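PDB 3K50: putative S41 protease from Bacteroides fragilis NCTC 9343, which is probably a serine peptidase that hydrolyses peptide bonds, its catalytic domain joined to a PDZ-like domain. Local coordinates for residues G107-M115 and E372-F382. Numbering follows the deposited sequence.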
loop_
_atom_site.group_PDB
_atom_site.type_symbol
_atom_site.label_atom_id
_atom_site.label_comp_id
_atom_site.label_asym_id
_atom_site.label_seq_id
_atom_site.Cartn_x
_atom_site.Cartn_y
_atom_site.Cartn_z
ATOM N N GLY A 107 -7.846 11.614 19.639
ATOM C CA GLY A 107 -9.249 11.349 19.278
ATOM C C GLY A 107 -9.503 11.546 17.788
ATOM O O GLY A 107 -10.642 11.738 17.358
ATOM N N LEU A 108 -8.449 11.494 16.980
ATOM C CA LEU A 108 -8.590 11.778 15.558
ATOM C C LEU A 108 -8.953 10.522 14.780
ATOM O O LEU A 108 -8.583 9.399 15.144
ATOM C CB LEU A 108 -7.330 12.432 15.002
ATOM C CG LEU A 108 -6.866 13.813 15.488
ATOM C CD1 LEU A 108 -5.512 14.106 14.889
ATOM C CD2 LEU A 108 -7.867 14.884 15.111
ATOM N N GLN A 109 -9.680 10.736 13.692
ATOM C CA GLN A 109 -10.151 9.670 12.845
ATOM C C GLN A 109 -10.121 10.108 11.408
ATOM O O GLN A 109 -10.209 11.295 11.117
ATOM C CB GLN A 109 -11.635 9.373 13.141
ATOM C CG GLN A 109 -11.957 8.884 14.505
ATOM C CD GLN A 109 -13.376 8.425 14.591
ATOM O OE1 GLN A 109 -13.768 7.441 13.950
ATOM N NE2 GLN A 109 -14.161 9.137 15.356
ATOM N N ARG A 110 -10.058 9.155 10.514
ATOM C CA ARG A 110 -10.247 9.434 9.093
ATOM C C ARG A 110 -11.574 10.169 8.869
ATOM O O ARG A 110 -12.623 9.736 9.386
ATOM C CB ARG A 110 -10.214 8.099 8.338
ATOM C CG ARG A 110 -10.570 8.232 6.883
ATOM C CD ARG A 110 -10.525 6.924 6.208
ATOM N NE ARG A 110 -11.155 6.996 4.846
ATOM C CZ ARG A 110 -10.479 7.174 3.728
ATOM N NH1 ARG A 110 -9.175 7.304 3.762
ATOM N NH2 ARG A 110 -11.085 7.220 2.572
ATOM N N GLY A 111 -11.539 11.281 8.121
ATOM C CA GLY A 111 -12.707 12.128 7.886
ATOM C C GLY A 111 -12.662 13.399 8.732
ATOM O O GLY A 111 -13.375 14.349 8.476
ATOM N N HIS A 112 -11.855 13.405 9.777
ATOM C CA HIS A 112 -11.639 14.635 10.509
ATOM C C HIS A 112 -10.731 15.528 9.699
ATOM O O HIS A 112 -9.859 15.061 8.953
ATOM C CB HIS A 112 -10.959 14.395 11.845
ATOM C CG HIS A 112 -11.889 13.963 12.925
ATOM N ND1 HIS A 112 -11.548 13.015 13.856
ATOM C CD2 HIS A 112 -13.151 14.357 13.228
ATOM C CE1 HIS A 112 -12.554 12.843 14.687
ATOM N NE2 HIS A 112 -13.539 13.644 14.325
ATOM N N TRP A 113 -10.917 16.823 9.886
ATOM C CA TRP A 113 -10.110 17.829 9.210
ATOM C C TRP A 113 -9.404 18.650 10.266
ATOM O O TRP A 113 -10.050 19.057 11.234
ATOM C CB TRP A 113 -10.980 18.785 8.425
ATOM C CG TRP A 113 -11.770 18.207 7.300
ATOM C CD1 TRP A 113 -12.857 17.419 7.398
ATOM C CD2 TRP A 113 -11.592 18.475 5.905
ATOM N NE1 TRP A 113 -13.364 17.140 6.149
ATOM C CE2 TRP A 113 -12.602 17.776 5.213
ATOM C CE3 TRP A 113 -10.660 19.206 5.169
ATOM C CZ2 TRP A 113 -12.702 17.781 3.825
ATOM C CZ3 TRP A 113 -10.785 19.245 3.793
ATOM C CH2 TRP A 113 -11.810 18.524 3.133
ATOM N N ILE A 114 -8.093 18.826 10.134
ATOM C CA ILE A 114 -7.336 19.700 11.031
ATOM C C ILE A 114 -7.434 21.109 10.419
ATOM O O ILE A 114 -7.061 21.321 9.256
ATOM C CB ILE A 114 -5.889 19.284 11.185
ATOM C CG1 ILE A 114 -5.757 17.867 11.737
ATOM C CG2 ILE A 114 -5.178 20.187 12.179
ATOM C CD1 ILE A 114 -4.273 17.407 11.838
HETATM N N MSE A 115 -7.948 22.060 11.189
HETATM C CA MSE A 115 -8.195 23.438 10.706
HETATM C C MSE A 115 -7.245 24.507 11.262
HETATM O O MSE A 115 -7.018 25.530 10.599
HETATM C CB MSE A 115 -9.622 23.860 11.025
HETATM C CG MSE A 115 -10.665 22.948 10.449
HETATM SE SE MSE A 115 -12.435 23.486 10.913
HETATM C CE MSE A 115 -12.762 24.919 9.557
ATOM N N GLU A 372 -12.038 8.689 -4.439
ATOM C CA GLU A 372 -12.523 8.983 -3.099
ATOM C C GLU A 372 -12.533 10.490 -2.762
ATOM O O GLU A 372 -13.369 10.953 -1.980
ATOM C CB GLU A 372 -11.698 8.221 -2.092
ATOM C CG GLU A 372 -10.172 8.579 -2.018
ATOM C CD GLU A 372 -9.391 7.745 -0.988
ATOM O OE1 GLU A 372 -10.009 6.911 -0.283
ATOM O OE2 GLU A 372 -8.142 7.919 -0.881
ATOM N N ASP A 373 -11.582 11.246 -3.327
ATOM C CA ASP A 373 -11.529 12.685 -3.129
ATOM C C ASP A 373 -12.692 13.478 -3.725
ATOM O O ASP A 373 -12.845 14.636 -3.365
ATOM C CB ASP A 373 -10.210 13.258 -3.625
ATOM C CG ASP A 373 -8.991 12.626 -2.942
ATOM O OD1 ASP A 373 -9.121 12.144 -1.813
ATOM O OD2 ASP A 373 -7.911 12.601 -3.558
ATOM N N SER A 374 -13.499 12.880 -4.613
ATOM C CA SER A 374 -14.682 13.568 -5.208
ATOM C C SER A 374 -15.966 13.446 -4.366
ATOM O O SER A 374 -16.965 14.118 -4.644
ATOM C CB SER A 374 -14.956 13.035 -6.628
ATOM O OG SER A 374 -13.929 13.419 -7.528
ATOM N N TYR A 375 -15.916 12.635 -3.308
ATOM C CA TYR A 375 -17.066 12.353 -2.501
ATOM C C TYR A 375 -16.763 12.679 -1.034
ATOM O O TYR A 375 -16.705 11.772 -0.183
ATOM C CB TYR A 375 -17.401 10.863 -2.635
ATOM C CG TYR A 375 -17.798 10.347 -3.989
ATOM C CD1 TYR A 375 -16.848 9.993 -4.935
ATOM C CD2 TYR A 375 -19.132 10.157 -4.304
ATOM C CE1 TYR A 375 -17.246 9.513 -6.173
ATOM C CE2 TYR A 375 -19.532 9.664 -5.514
ATOM C CZ TYR A 375 -18.599 9.360 -6.460
ATOM O OH TYR A 375 -19.083 8.845 -7.662
ATOM N N LEU A 376 -16.645 13.963 -0.751
ATOM C CA LEU A 376 -16.270 14.405 0.595
ATOM C C LEU A 376 -17.295 14.065 1.655
ATOM O O LEU A 376 -16.925 13.712 2.771
ATOM C CB LEU A 376 -15.947 15.908 0.601
ATOM C CG LEU A 376 -14.708 16.295 -0.221
ATOM C CD1 LEU A 376 -14.452 17.814 -0.111
ATOM C CD2 LEU A 376 -13.458 15.496 0.142
ATOM N N SER A 377 -18.577 14.091 1.307
ATOM C CA SER A 377 -19.624 13.760 2.282
ATOM C C SER A 377 -19.597 12.277 2.734
ATOM O O SER A 377 -20.106 11.930 3.820
ATOM C CB SER A 377 -20.987 14.126 1.738
ATOM O OG SER A 377 -21.395 13.152 0.795
ATOM N N THR A 378 -19.031 11.394 1.926
ATOM C CA THR A 378 -18.847 10.006 2.349
ATOM C C THR A 378 -17.333 9.587 2.566
ATOM O O THR A 378 -16.996 8.401 2.544
ATOM C CB THR A 378 -19.561 9.040 1.418
ATOM O OG1 THR A 378 -19.177 9.312 0.076
ATOM C CG2 THR A 378 -21.100 9.190 1.551
ATOM N N TYR A 379 -16.449 10.557 2.768
ATOM C CA TYR A 379 -15.046 10.279 3.141
ATOM C C TYR A 379 -15.089 9.953 4.647
ATOM O O TYR A 379 -15.141 10.856 5.491
ATOM C CB TYR A 379 -14.207 11.491 2.823
ATOM C CG TYR A 379 -12.729 11.244 2.728
ATOM C CD1 TYR A 379 -11.957 11.113 3.848
ATOM C CD2 TYR A 379 -12.110 11.148 1.488
ATOM C CE1 TYR A 379 -10.600 10.910 3.749
ATOM C CE2 TYR A 379 -10.730 10.934 1.379
ATOM C CZ TYR A 379 -9.993 10.815 2.504
ATOM O OH TYR A 379 -8.624 10.642 2.414
ATOM N N LEU A 380 -15.127 8.652 4.959
ATOM C CA LEU A 380 -15.458 8.191 6.300
ATOM C C LEU A 380 -14.519 7.121 6.781
ATOM O O LEU A 380 -13.765 6.585 5.973
ATOM C CB LEU A 380 -16.882 7.603 6.282
ATOM C CG LEU A 380 -18.047 8.554 6.096
ATOM C CD1 LEU A 380 -19.297 7.805 5.741
ATOM C CD2 LEU A 380 -18.212 9.472 7.377
ATOM N N PRO A 381 -14.532 6.828 8.117
ATOM C CA PRO A 381 -13.690 5.769 8.602
ATOM C C PRO A 381 -13.821 4.466 7.844
ATOM O O PRO A 381 -14.907 4.108 7.404
ATOM C CB PRO A 381 -14.182 5.549 10.038
ATOM C CG PRO A 381 -14.589 7.008 10.457
ATOM C CD PRO A 381 -15.221 7.543 9.231
ATOM N N PHE A 382 -12.712 3.750 7.753
ATOM C CA PHE A 382 -12.738 2.456 7.077
ATOM C C PHE A 382 -13.703 1.466 7.733
ATOM O O PHE A 382 -13.797 1.354 8.959
ATOM C CB PHE A 382 -11.354 1.855 7.065
ATOM C CG PHE A 382 -10.324 2.694 6.362
ATOM C CD1 PHE A 382 -10.375 2.863 4.980
ATOM C CD2 PHE A 382 -9.240 3.191 7.051
ATOM C CE1 PHE A 382 -9.395 3.585 4.343
ATOM C CE2 PHE A 382 -8.282 3.900 6.431
ATOM C CZ PHE A 382 -8.340 4.080 5.054
#
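OE1 of Glu372 is gripped by two arginines: NH2 of Arg110 meets it at 3.1 Å in a salt bridge, and Arg232 adds a second, while OE2 takes a hydrogen bond involving Tyr233. Arg110 NH2 arrives from above the carboxylate plane, although OE1 stays near the plane of the guanidinium. Along another edge of that guanidinium, NE donates to the backbone oxygen Leu380 O at 2.9 Å; the oxygen lies in the guanidinium plane, but NE sits above the carbonyl plane, and the bond is bent to 140°. The Arg110 chain reaches this place by running extended, CG anti to the backbone N (chi1 173°). Its flat end is sandwiched between two rings. Tyr379 stacks on one face with planes 16° apart, Arg110 CZ lying 4.1 Å from the ring centroid in a cation-pi contact; Phe382 stacks on the opposite face, offset toward the rim, and receives CD of Arg110 over its centre at 3.8 Å in a CH-pi contact. NH1 is hydrogen-bonded to Ser95 O and Tyr233 OH, so all three nitrogens are engaged, which should fix the rotation of the guanidinium. Arg110 occupies the type II turn Gln109-His112, which leads into strand 113-117 of the PDZ-like domain, and this turn docks on the loop between strand 368-369 and helix 388-398, tying that domain to the C-terminal part of the chain. At the turn, Pro381 CD packs 3.4 Å from Arg110 O, and Gly111 CA approaches Tyr379 O at 3.6 Å. Farther along, Leu376 CD1 touches the edge of the Trp113 indole at CH2, 4.2 Å away.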